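PDB 2ZNM: Thiol:disulfide interchange protein DsbA from Neisseria meningitidis serogroup B, which probably acts in the periplasm as a thioredoxin-fold disulfide oxidoreductase of the DsbA type, exchanging disulfide bonds with other proteins. Local coordinates for residues A[171-174]-A[175-179]; A[109-112]-A[113-117]; A[18-21]-A[22-25]. One frame throughout, in Å; residues are numbered along the deposited sequence.

Contact 1 of 3, residues A[171-174]-A[175-179]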
loop_
_atom_site.group_PDB
_atom_site.type_symbol
_atom_site.label_atom_id
_atom_site.label_comp_id
_atom_site.label_asym_id
_atom_site.label_seq_id
_atom_site.Cartn_x
_atom_site.Cartn_y
_atom_site.Cartn_z
ATOM N N GLY A 171 6.994 -5.800 -14.806
ATOM C CA GLY A 171 5.914 -5.214 -14.019
ATOM C C GLY A 171 5.701 -3.726 -14.252
ATOM O O GLY A 171 4.563 -3.307 -14.468
ATOM N N VAL A 172 6.778 -2.928 -14.217
ATOM C CA VAL A 172 6.660 -1.472 -14.434
ATOM C C VAL A 172 6.155 -1.161 -15.845
ATOM O O VAL A 172 5.356 -0.243 -16.043
ATOM C CB VAL A 172 7.968 -0.647 -14.096
ATOM C CG1 VAL A 172 8.573 -1.069 -12.754
ATOM C CG2 VAL A 172 9.000 -0.717 -15.207
ATOM N N HIS A 173 6.615 -1.959 -16.806
ATOM C CA HIS A 173 6.202 -1.851 -18.191
ATOM C C HIS A 173 4.711 -2.165 -18.361
ATOM O O HIS A 173 4.006 -1.472 -19.099
ATOM C CB HIS A 173 7.052 -2.782 -19.056
ATOM C CG HIS A 173 6.587 -2.875 -20.473
ATOM N ND1 HIS A 173 6.711 -1.832 -21.366
ATOM C CD2 HIS A 173 5.985 -3.882 -21.149
ATOM C CE1 HIS A 173 6.209 -2.194 -22.533
ATOM N NE2 HIS A 173 5.765 -3.434 -22.429
ATOM N N THR A 174 4.243 -3.209 -17.674
ATOM C CA THR A 174 2.831 -3.597 -17.694
ATOM C C THR A 174 1.965 -2.519 -17.053
ATOM O O THR A 174 0.934 -2.140 -17.606
ATOM C CB THR A 174 2.609 -4.978 -17.025
ATOM O OG1 THR A 174 3.188 -5.998 -17.850
ATOM C CG2 THR A 174 1.124 -5.283 -16.843
ATOM N N ILE A 175 2.405 -2.010 -15.902
ATOM C CA ILE A 175 1.719 -0.915 -15.219
ATOM C C ILE A 175 1.629 0.318 -16.123
ATOM O O ILE A 175 0.554 0.903 -16.252
ATOM C CB ILE A 175 2.376 -0.584 -13.848
ATOM C CG1 ILE A 175 2.218 -1.764 -12.886
ATOM C CG2 ILE A 175 1.753 0.653 -13.221
ATOM C CD1 ILE A 175 3.280 -1.844 -11.773
ATOM N N LYS A 176 2.739 0.689 -16.767
ATOM C CA LYS A 176 2.761 1.866 -17.642
ATOM C C LYS A 176 1.823 1.754 -18.849
ATOM O O LYS A 176 1.131 2.717 -19.186
ATOM C CB LYS A 176 4.182 2.244 -18.058
ATOM C CG LYS A 176 4.867 3.155 -17.034
ATOM C CD LYS A 176 6.302 3.466 -17.409
ATOM C CE LYS A 176 6.376 4.390 -18.629
ATOM N NZ LYS A 176 7.789 4.685 -19.036
ATOM N N GLU A 177 1.793 0.568 -19.464
ATOM C CA GLU A 177 0.878 0.259 -20.567
ATOM C C GLU A 177 -0.590 0.278 -20.131
ATOM O O GLU A 177 -1.459 0.689 -20.892
ATOM C CB GLU A 177 1.219 -1.099 -21.192
ATOM C CG GLU A 177 2.383 -1.075 -22.190
ATOM C CD GLU A 177 2.529 -2.382 -22.978
ATOM O OE1 GLU A 177 2.432 -3.477 -22.369
ATOM O OE2 GLU A 177 2.752 -2.316 -24.210
ATOM N N LEU A 178 -0.848 -0.167 -18.903
ATOM C CA LEU A 178 -2.189 -0.169 -18.316
ATOM C C LEU A 178 -2.709 1.229 -18.020
ATOM O O LEU A 178 -3.902 1.491 -18.155
ATOM C CB LEU A 178 -2.218 -1.020 -17.042
ATOM C CG LEU A 178 -2.941 -2.377 -16.978
ATOM C CD1 LEU A 178 -3.123 -3.066 -18.325
ATOM C CD2 LEU A 178 -2.245 -3.314 -15.983
ATOM N N VAL A 179 -1.816 2.118 -17.598
ATOM C CA VAL A 179 -2.159 3.527 -17.397
ATOM C C VAL A 179 -2.519 4.173 -18.741
ATOM O O VAL A 179 -3.452 4.977 -18.814
ATOM C CB VAL A 179 -1.009 4.297 -16.690
ATOM C CG1 VAL A 179 -1.261 5.792 -16.691
ATOM C CG2 VAL A 179 -0.834 3.793 -15.257
#
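His173 sends its ring out with CG anti to the backbone N (chi1 173°), while Glu177, one turn further on, holds CG anti to its own carbonyl carbon and then runs extended; the first choice leans the imidazole forward along the helix, the second leans the carboxylate back to meet it. The two flat groups come together at a slant, their planes 34° apart. Glu177 CG lies over one face of the His173 ring, 4.3 Å from its centroid in a CH-pi contact and displaced toward the rim. Beyond it, Glu177 OE1 stands 3.3 Å from His173 NE2, but the angle is too poor for a hydrogen bond.

This pair rides on an ordinary alpha-helical ladder within helix 167-185: Glu177 N donates to His173 O at 3.0 Å, and Ile175 N to Gly171 O at 2.9 Å. On another side of the helix, Thr174 CG2 and Leu178 CD2 lie alongside each other, 4.0 Å apart. The Thr174 hydroxyl is hydrogen-bonded to Gly170 O, and the methyl is the branch that meets Leu178. Ile175 lays CG1 and CD1 against Gly171 O, and with Leu178 and Val179 it packs on the thioredoxin-fold sheet, against Val154 and Val156 of strand 153-156 and Val162 of strand 160-162.

Amphipathic in the plainest sense, the helix presents aliphatic groups to the sheet and a histidine-glutamate pair to its outer side, where the nearby carboxylate would be expected to favour a protonated imidazole through electrostatics rather than through a directed bond.

Contact 2 of 3, residues A[109-112]-A[113-117]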
loop_
_atom_site.group_PDB
_atom_site.type_symbol
_atom_site.label_atom_id
_atom_site.label_comp_id
_atom_site.label_asym_id
_atom_site.label_seq_id
_atom_site.Cartn_x
_atom_site.Cartn_y
_atom_site.Cartn_z
ATOM N N GLY A 109 2.466 2.129 20.584
ATOM C CA GLY A 109 2.679 3.399 21.283
ATOM C C GLY A 109 4.007 3.499 22.014
ATOM O O GLY A 109 4.746 4.468 21.842
ATOM N N LYS A 110 4.319 2.494 22.828
ATOM C CA LYS A 110 5.602 2.455 23.528
ATOM C C LYS A 110 6.766 2.428 22.536
ATOM O O LYS A 110 7.773 3.109 22.744
ATOM C CB LYS A 110 5.684 1.276 24.505
ATOM C CG LYS A 110 4.754 1.409 25.712
ATOM C CD LYS A 110 5.349 0.765 26.964
ATOM C CE LYS A 110 4.609 1.221 28.223
ATOM N NZ LYS A 110 5.418 0.990 29.461
ATOM N N TRP A 111 6.621 1.657 21.460
ATOM C CA TRP A 111 7.632 1.613 20.400
ATOM C C TRP A 111 7.846 2.982 19.728
ATOM O O TRP A 111 8.987 3.429 19.581
ATOM C CB TRP A 111 7.275 0.557 19.347
ATOM C CG TRP A 111 8.117 0.637 18.099
ATOM C CD1 TRP A 111 9.364 0.110 17.917
ATOM C CD2 TRP A 111 7.773 1.288 16.863
ATOM N NE1 TRP A 111 9.817 0.393 16.646
ATOM C CE2 TRP A 111 8.860 1.111 15.981
ATOM C CE3 TRP A 111 6.648 2.002 16.415
ATOM C CZ2 TRP A 111 8.855 1.612 14.683
ATOM C CZ3 TRP A 111 6.649 2.500 15.137
ATOM C CH2 TRP A 111 7.747 2.302 14.282
ATOM N N ALA A 112 6.748 3.628 19.330
ATOM C CA ALA A 112 6.797 4.902 18.614
ATOM C C ALA A 112 7.520 5.990 19.394
ATOM O O ALA A 112 8.331 6.723 18.834
ATOM C CB ALA A 112 5.394 5.360 18.248
ATOM N N LEU A 113 7.224 6.078 20.688
ATOM C CA LEU A 113 7.791 7.110 21.557
ATOM C C LEU A 113 9.307 6.957 21.802
ATOM O O LEU A 113 10.007 7.949 21.991
ATOM C CB LEU A 113 7.012 7.179 22.881
ATOM C CG LEU A 113 5.742 8.043 23.033
ATOM C CD1 LEU A 113 6.085 9.529 23.027
ATOM C CD2 LEU A 113 4.664 7.747 22.008
ATOM N N SER A 114 9.801 5.719 21.774
ATOM C CA SER A 114 11.230 5.424 21.937
ATOM C C SER A 114 12.076 5.615 20.660
ATOM O O SER A 114 13.305 5.516 20.710
ATOM C CB SER A 114 11.410 3.993 22.464
ATOM O OG SER A 114 11.001 3.035 21.497
ATOM N N GLN A 115 11.436 5.892 19.528
ATOM C CA GLN A 115 12.157 5.998 18.251
ATOM C C GLN A 115 12.924 7.340 18.064
ATOM O O GLN A 115 12.356 8.423 18.261
ATOM C CB GLN A 115 11.197 5.708 17.086
ATOM C CG GLN A 115 11.809 4.896 15.942
ATOM C CD GLN A 115 12.093 3.426 16.265
ATOM O OE1 GLN A 115 12.826 2.755 15.529
ATOM N NE2 GLN A 115 11.518 2.921 17.353
ATOM N N LYS A 116 14.210 7.255 17.697
ATOM C CA LYS A 116 15.088 8.439 17.566
ATOM C C LYS A 116 14.904 9.233 16.266
ATOM O O LYS A 116 15.198 10.435 16.218
ATOM C CB LYS A 116 16.569 8.043 17.641
ATOM C CG LYS A 116 17.053 7.435 18.946
ATOM C CD LYS A 116 18.338 6.658 18.684
ATOM C CE LYS A 116 18.831 5.937 19.923
ATOM N NZ LYS A 116 20.087 5.171 19.651
ATOM N N GLY A 117 14.440 8.555 15.219
ATOM C CA GLY A 117 14.477 9.100 13.864
ATOM C C GLY A 117 13.252 9.828 13.338
ATOM O O GLY A 117 13.233 10.237 12.175
#
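One face of the Trp111 indole receives the side-chain amide of Gln115, whose NE2 sits 3.1 Å above the ring plane, displaced toward the rim on the pyrrole side. The closest ring atom is Trp111 NE1, 3.1 Å from Gln115 NE2; both are donors, so this is a contact across the face and not a hydrogen bond. Ring and amide planes stand 43° apart, which keeps the amide from lying flat as a stack. Around the indole, Ala90, Val91 and Ala94 of helix 84-97 and the loop residues Ile100 and Leu102 supply an aliphatic setting.

A bend at chi2 (71°) folds the Gln115 chain back toward the helix it has just left, and from there NE2 also reaches Trp111 O in a weak hydrogen bond of 3.4 Å. That carbonyl is the busiest acceptor of the contact. Ser114 OG donates to Trp111 O at 2.8 Å, and Ser114 N adds a weak bond to the same oxygen.

Here the last turn of helix 105-113, part of the helical region that accompanies the thioredoxin core in DsbA-like proteins, gives way to the loop before helix 120-127. The regular ladder persists in Leu113 N to Gly109 O at 3.2 Å. One residue later it slackens: the bond from Ser114 N to Lys110 O is weak. Gln115 N then bonds back to Ala112 O at 3.3 Å, three residues earlier instead of four.

Leu113 bends CD2 back to within 3.3 Å of Gly109 O, while its side chain also touches Lys121 and Met124 of helix 120-127. Ala112 packs on Met124 as well, tying the helix end to the one that follows the loop.

Contact 3 of 3, residues A[18-21]-A[22-25]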
loop_
_atom_site.group_PDB
_atom_site.type_symbol
_atom_site.label_atom_id
_atom_site.label_comp_id
_atom_site.label_asym_id
_atom_site.label_seq_id
_atom_site.Cartn_x
_atom_site.Cartn_y
_atom_site.Cartn_z
ATOM N N GLN A 18 -11.604 4.922 -6.984
ATOM C CA GLN A 18 -10.363 5.684 -6.854
ATOM C C GLN A 18 -10.439 6.712 -5.725
ATOM O O GLN A 18 -11.514 7.205 -5.386
ATOM C CB GLN A 18 -9.984 6.368 -8.181
ATOM C CG GLN A 18 -9.541 5.401 -9.281
ATOM C CD GLN A 18 -8.854 6.085 -10.455
ATOM O OE1 GLN A 18 -8.186 5.436 -11.254
ATOM N NE2 GLN A 18 -9.016 7.395 -10.563
ATOM N N GLU A 19 -9.278 7.007 -5.148
ATOM C CA GLU A 19 -9.108 8.069 -4.164
ATOM C C GLU A 19 -9.461 9.425 -4.794
ATOM O O GLU A 19 -10.158 10.242 -4.188
ATOM C CB GLU A 19 -7.650 8.092 -3.739
ATOM C CG GLU A 19 -7.377 8.014 -2.260
ATOM C CD GLU A 19 -5.913 7.665 -1.985
ATOM O OE1 GLU A 19 -5.029 8.081 -2.776
ATOM O OE2 GLU A 19 -5.646 6.967 -0.982
ATOM N N GLN A 20 -8.965 9.644 -6.014
ATOM C CA GLN A 20 -9.162 10.881 -6.765
ATOM C C GLN A 20 -9.690 10.556 -8.155
ATOM O O GLN A 20 -9.141 9.687 -8.833
ATOM C CB GLN A 20 -7.828 11.610 -6.953
ATOM C CG GLN A 20 -6.993 11.856 -5.710
ATOM C CD GLN A 20 -5.742 12.659 -6.023
ATOM O OE1 GLN A 20 -4.615 12.159 -5.925
ATOM N NE2 GLN A 20 -5.936 13.912 -6.428
ATOM N N SER A 21 -10.735 11.267 -8.587
ATOM C CA SER A 21 -11.217 11.158 -9.966
ATOM C C SER A 21 -10.414 12.044 -10.914
ATOM O O SER A 21 -9.708 12.960 -10.477
ATOM C CB SER A 21 -12.701 11.493 -10.057
ATOM O OG SER A 21 -13.478 10.406 -9.595
ATOM N N GLY A 22 -10.504 11.758 -12.210
ATOM C CA GLY A 22 -9.785 12.539 -13.221
ATOM C C GLY A 22 -8.374 12.041 -13.495
ATOM O O GLY A 22 -7.969 11.952 -14.656
ATOM N N LYS A 23 -7.630 11.745 -12.426
ATOM C CA LYS A 23 -6.313 11.095 -12.513
ATOM C C LYS A 23 -6.444 9.572 -12.545
ATOM O O LYS A 23 -7.508 9.023 -12.262
ATOM C CB LYS A 23 -5.414 11.505 -11.341
ATOM C CG LYS A 23 -5.001 12.968 -11.345
ATOM C CD LYS A 23 -4.601 13.427 -9.954
ATOM C CE LYS A 23 -5.086 14.852 -9.683
ATOM N NZ LYS A 23 -4.424 15.399 -8.459
ATOM N N ILE A 24 -5.350 8.906 -12.894
ATOM C CA ILE A 24 -5.305 7.455 -13.014
ATOM C C ILE A 24 -4.584 6.896 -11.800
ATOM O O ILE A 24 -3.388 7.145 -11.590
ATOM C CB ILE A 24 -4.620 7.005 -14.340
ATOM C CG1 ILE A 24 -5.298 7.666 -15.546
ATOM C CG2 ILE A 24 -4.658 5.494 -14.496
ATOM C CD1 ILE A 24 -4.452 7.693 -16.800
ATOM N N GLU A 25 -5.325 6.145 -10.990
ATOM C CA GLU A 25 -4.767 5.535 -9.792
ATOM C C GLU A 25 -3.903 4.335 -10.119
ATOM O O GLU A 25 -4.220 3.533 -10.997
ATOM C CB GLU A 25 -5.884 5.118 -8.845
ATOM C CG GLU A 25 -5.435 4.530 -7.502
ATOM C CD GLU A 25 -6.618 4.398 -6.545
ATOM O OE1 GLU A 25 -6.983 5.416 -5.910
ATOM O OE2 GLU A 25 -7.193 3.286 -6.452
#
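The turn that leads into strand 24-30, a strand inside the thioredoxin-fold sheet, is closed by the side chain of Gln18 reaching across to Lys23 and Glu25. Gln18 NE2 donates to Lys23 O at 2.8 Å, close to the plane of its own amide, and also makes a weak bond to Gln20 O. Gln18 OE1 accepts Glu25 N at 3.0 Å; the donor stands above the carbonyl plane, 61° out of it. Both ends of the amide are thus used, and its rotation is fixed.

Glu25 runs past Gln18 in the opposite direction. With CG anti to the backbone N (chi1 -177°), it carries its carboxylate back to the start of the loop, where OE1 takes Glu19 N on its syn side at 2.9 Å in an almost straight bond of 178°. At the tip, Gly22 adopts a positive phi, and Lys23 N makes a weak bond to Ser21 O.

Glu25 is buried, and its OE2 forms a salt bridge with Arg58 NH1, while Tyr56 OH bonds weakly to OE1. Glu19 OE1 lies 4.6 Å from Glu25 OE1, but Arg58 also makes a long, weak ion pair with Glu19, and its positive charge probably stabilises both carboxylates in ionised form.

How the contacts relate
Along the chain the order is contact 3, contact 2, contact 1, all three within one DsbA-like chain. Contacts 3 and 1 are neighbours, their centres about 16 Å apart: strand 24-30 and helix 167-185 pack together, and Val179 O meets Ile24 CD1 at 3.5 Å. An early strand of the sheet and the last helix of the chain thereby share one interface. Contact 2 lies on the other side of the chain's centre, about 38 Å from contact 1 and 34 Å from contact 3 between centres, among the helices inserted between strands 55-61 and 153-156. The three thus sample both the sheet-based core and the helical part of the protein.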